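Local coordinates for protein endolysin B (Mycobacterium phage D29, PDB 3HC7) that cleaves the ester linkage between mycolic acids and arabinogalactan in the mycobacterial cell wall, helping the phage lyse its host, at residues 34-46 with 55-67. Sequence-based numbering, arbitrary orientation.
Sequences YRWQPIGNYPAAA and KGVAELILQIELK
Gln37, on the edge strand 35-38 of the parallel sheet, lays its side-chain amide over that of Gln63 on helix 50-70, the two planes stacked 26° apart. The bend at chi2 (57°) brings NE2 to the carbonyl of the next residue, where it donates to Pro38 O (2.9 Å), a bond that would limit rotation of the amide. The methylene CE of Lys67 comes up to Gln37 OE1, 3.2 Å away, from the next helical turn. Ile39 is the apolar centre: its CD1 meets Leu60 CD1 at 3.7 Å, the two side chains crossing at about a right angle, while CG2 points to the helix backbone and Glu59 CG (3.5 Å). Leu60 also packs on Phe7 and Met78, joining this edge to the inner strands. Gly40 O then faces Glu59 CG, and Asn41 sits beside the Glu59 carboxylate. A water bonded to Lys55 O (2.8 Å) reaches Asn41 O by a weak bond. With CG anti to the backbone N (chi1 160°), the Tyr42 ring meets Gly56 obliquely, its CD1 3.7 Å from Gly56 CA; Gly56 lets the ring come up to the helix backbone. The Tyr42 hydroxyl bonds to His10 O, and its ring touches Gln83, next to the catalytic Ser82. Pro43 ends the contact, its CD 3.6 Å from Lys55 CD, the two side chains crossing at about a right angle. Strand, loop and following helix form part of a beta-alpha-beta crossover in this cutinase-like alpha/beta-hydrolase fold. An apolar Ile39-Leu60 centre flanked by polar side chains and a water-mediated link implies that strand and loop are held to the helix mainly by packing, with the Tyr42-Gly56 contact close to the active site.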
# COMPACT_ATOMS: atom_id res chain seq x y z
N TYR A 34 7.57 20.30 -3.86
CA TYR A 34 6.95 19.76 -2.66
C TYR A 34 7.94 19.76 -1.50
O TYR A 34 9.13 19.58 -1.70
CB TYR A 34 6.51 18.31 -2.88
CG TYR A 34 5.33 18.09 -3.79
CD1 TYR A 34 5.50 17.92 -5.15
CD2 TYR A 34 4.04 18.01 -3.27
CE1 TYR A 34 4.42 17.71 -5.99
CE2 TYR A 34 2.95 17.79 -4.10
CZ TYR A 34 3.15 17.64 -5.46
OH TYR A 34 2.08 17.42 -6.29
N ARG A 35 7.42 19.95 -0.28
CA ARG A 35 8.17 19.65 0.93
C ARG A 35 7.96 18.17 1.25
O ARG A 35 6.87 17.64 1.05
CB ARG A 35 7.68 20.51 2.09
CG ARG A 35 7.96 21.99 1.91
CD ARG A 35 6.77 22.82 2.35
NE ARG A 35 6.83 23.17 3.76
CZ ARG A 35 5.89 23.88 4.39
NH1 ARG A 35 4.83 24.31 3.72
NH2 ARG A 35 6.01 24.16 5.67
N TRP A 36 9.00 17.51 1.76
CA TRP A 36 8.97 16.05 1.90
C TRP A 36 9.05 15.55 3.34
O TRP A 36 9.99 15.87 4.07
CB TRP A 36 10.09 15.44 1.06
CG TRP A 36 10.18 13.95 1.14
CD1 TRP A 36 9.14 13.08 1.32
CD2 TRP A 36 11.36 13.16 1.01
NE1 TRP A 36 9.61 11.79 1.33
CE2 TRP A 36 10.97 11.81 1.14
CE3 TRP A 36 12.71 13.46 0.81
CZ2 TRP A 36 11.89 10.76 1.07
CZ3 TRP A 36 13.62 12.42 0.74
CH2 TRP A 36 13.20 11.09 0.87
N GLN A 37 8.06 14.75 3.73
CA GLN A 37 8.04 14.10 5.03
C GLN A 37 7.93 12.58 4.92
O GLN A 37 6.83 12.03 4.86
CB GLN A 37 6.87 14.62 5.87
CG GLN A 37 6.79 13.98 7.25
CD GLN A 37 8.07 14.19 8.03
OE1 GLN A 37 8.44 15.32 8.35
NE2 GLN A 37 8.77 13.09 8.34
N PRO A 38 9.08 11.90 4.88
CA PRO A 38 9.09 10.43 4.84
C PRO A 38 8.50 9.89 6.13
O PRO A 38 8.72 10.46 7.19
CB PRO A 38 10.59 10.10 4.78
CG PRO A 38 11.26 11.33 4.36
CD PRO A 38 10.44 12.46 4.88
N ILE A 39 7.74 8.80 6.03
CA ILE A 39 7.10 8.22 7.22
C ILE A 39 7.97 7.16 7.89
O ILE A 39 8.24 6.10 7.31
CB ILE A 39 5.71 7.63 6.87
CG1 ILE A 39 4.79 8.71 6.30
CG2 ILE A 39 5.09 6.97 8.09
CD1 ILE A 39 4.63 9.91 7.19
N GLY A 40 8.41 7.43 9.11
CA GLY A 40 9.20 6.48 9.88
C GLY A 40 8.39 5.81 10.98
O GLY A 40 7.16 5.76 10.92
N ASN A 41 9.08 5.29 12.00
CA ASN A 41 8.42 4.51 13.05
C ASN A 41 7.60 3.40 12.43
O ASN A 41 6.49 3.10 12.89
CB ASN A 41 7.51 5.40 13.89
CG ASN A 41 8.28 6.45 14.66
OD1 ASN A 41 7.82 7.58 14.80
ND2 ASN A 41 9.46 6.08 15.15
N TYR A 42 8.14 2.79 11.39
CA TYR A 42 7.38 1.90 10.53
C TYR A 42 8.31 0.79 10.08
O TYR A 42 9.21 1.01 9.27
CB TYR A 42 6.85 2.72 9.35
CG TYR A 42 6.45 1.92 8.13
CD1 TYR A 42 5.46 0.95 8.20
CD2 TYR A 42 7.05 2.16 6.90
CE1 TYR A 42 5.09 0.23 7.08
CE2 TYR A 42 6.68 1.45 5.78
CZ TYR A 42 5.70 0.48 5.87
OH TYR A 42 5.33 -0.24 4.76
N PRO A 43 8.12 -0.43 10.62
CA PRO A 43 9.09 -1.50 10.41
C PRO A 43 9.17 -1.97 8.96
O PRO A 43 10.15 -2.59 8.58
CB PRO A 43 8.57 -2.64 11.30
CG PRO A 43 7.60 -2.02 12.23
CD PRO A 43 7.01 -0.85 11.50
N ALA A 44 8.13 -1.69 8.17
CA ALA A 44 8.02 -2.24 6.81
C ALA A 44 8.29 -3.75 6.76
O ALA A 44 8.95 -4.24 5.85
CB ALA A 44 8.94 -1.49 5.85
N ALA A 45 7.75 -4.48 7.74
CA ALA A 45 8.08 -5.90 7.90
C ALA A 45 7.29 -6.79 6.95
O ALA A 45 6.12 -6.54 6.69
CB ALA A 45 7.86 -6.34 9.35
N ALA A 46 7.94 -7.83 6.44
CA ALA A 46 7.25 -8.82 5.60
C ALA A 46 6.28 -9.69 6.41
O ALA A 46 5.22 -10.09 5.91
CB ALA A 46 8.26 -9.69 4.87
N LYS A 55 1.49 0.54 12.53
CA LYS A 55 2.48 1.55 12.95
C LYS A 55 2.66 2.64 11.90
O LYS A 55 2.74 3.82 12.23
CB LYS A 55 3.82 0.89 13.26
CG LYS A 55 3.76 -0.08 14.42
CD LYS A 55 4.97 -0.98 14.43
CE LYS A 55 4.88 -1.98 15.57
NZ LYS A 55 4.93 -1.27 16.88
N GLY A 56 2.73 2.23 10.63
CA GLY A 56 2.87 3.17 9.54
C GLY A 56 1.65 4.08 9.46
O GLY A 56 1.78 5.28 9.22
N VAL A 57 0.46 3.50 9.66
CA VAL A 57 -0.77 4.28 9.64
C VAL A 57 -0.75 5.33 10.74
O VAL A 57 -1.05 6.49 10.50
CB VAL A 57 -2.03 3.39 9.76
CG1 VAL A 57 -3.27 4.22 10.19
CG2 VAL A 57 -2.30 2.69 8.44
N ALA A 58 -0.41 4.92 11.95
CA ALA A 58 -0.37 5.85 13.07
C ALA A 58 0.60 6.99 12.79
O ALA A 58 0.29 8.15 13.05
CB ALA A 58 -0.00 5.13 14.35
N GLU A 59 1.76 6.67 12.24
CA GLU A 59 2.75 7.71 11.96
C GLU A 59 2.31 8.65 10.83
O GLU A 59 2.57 9.85 10.88
CB GLU A 59 4.11 7.12 11.65
CG GLU A 59 5.18 8.18 11.37
CD GLU A 59 5.60 8.96 12.62
OE1 GLU A 59 5.31 8.49 13.74
OE2 GLU A 59 6.22 10.03 12.47
N LEU A 60 1.66 8.10 9.81
CA LEU A 60 1.21 8.93 8.70
C LEU A 60 0.12 9.91 9.13
O LEU A 60 0.09 11.06 8.70
CB LEU A 60 0.72 8.06 7.54
CG LEU A 60 0.16 8.88 6.37
CD1 LEU A 60 1.18 9.90 5.90
CD2 LEU A 60 -0.30 7.99 5.24
N ILE A 61 -0.76 9.45 10.01
CA ILE A 61 -1.82 10.31 10.52
C ILE A 61 -1.21 11.43 11.34
O ILE A 61 -1.53 12.61 11.15
CB ILE A 61 -2.81 9.51 11.38
CG1 ILE A 61 -3.65 8.58 10.50
CG2 ILE A 61 -3.71 10.46 12.16
CD1 ILE A 61 -4.38 7.50 11.29
N LEU A 62 -0.33 11.06 12.26
CA LEU A 62 0.37 12.00 13.13
C LEU A 62 1.05 13.11 12.32
O LEU A 62 0.84 14.29 12.57
CB LEU A 62 1.40 11.26 13.98
CG LEU A 62 2.04 11.94 15.20
CD1 LEU A 62 3.08 11.05 15.85
CD2 LEU A 62 2.67 13.26 14.82
N GLN A 63 1.86 12.71 11.34
CA GLN A 63 2.63 13.65 10.54
C GLN A 63 1.75 14.58 9.73
O GLN A 63 2.03 15.77 9.62
CB GLN A 63 3.59 12.89 9.62
CG GLN A 63 4.76 12.26 10.34
CD GLN A 63 5.71 13.31 10.91
OE1 GLN A 63 6.47 13.04 11.84
NE2 GLN A 63 5.66 14.51 10.34
N ILE A 64 0.68 14.04 9.15
CA ILE A 64 -0.24 14.85 8.36
C ILE A 64 -0.83 15.98 9.19
O ILE A 64 -0.86 17.13 8.76
CB ILE A 64 -1.38 14.00 7.78
CG1 ILE A 64 -0.87 13.18 6.58
CG2 ILE A 64 -2.54 14.89 7.35
CD1 ILE A 64 -1.87 12.15 6.05
N GLU A 65 -1.29 15.64 10.39
CA GLU A 65 -1.82 16.63 11.32
C GLU A 65 -0.78 17.69 11.63
O GLU A 65 -1.09 18.89 11.63
CB GLU A 65 -2.23 15.96 12.63
CG GLU A 65 -3.51 15.18 12.55
CD GLU A 65 -3.81 14.45 13.84
OE1 GLU A 65 -2.90 14.37 14.70
OE2 GLU A 65 -4.94 13.97 13.99
N LEU A 66 0.45 17.26 11.90
CA LEU A 66 1.50 18.20 12.25
C LEU A 66 1.73 19.22 11.13
O LEU A 66 1.45 20.41 11.30
CB LEU A 66 2.81 17.47 12.55
CG LEU A 66 2.80 16.62 13.82
CD1 LEU A 66 4.18 16.04 14.07
CD2 LEU A 66 2.34 17.44 15.00
N LYS A 67 2.24 18.74 10.01
CA LYS A 67 2.59 19.63 8.90
C LYS A 67 1.42 20.51 8.48
O LYS A 67 1.58 21.71 8.27
CB LYS A 67 3.08 18.80 7.71
CG LYS A 67 4.55 18.43 7.79
CD LYS A 67 4.94 17.87 9.15
CE LYS A 67 6.45 17.65 9.24
NZ LYS A 67 6.88 17.17 10.58
O HOH W 1 3.95 4.32 14.67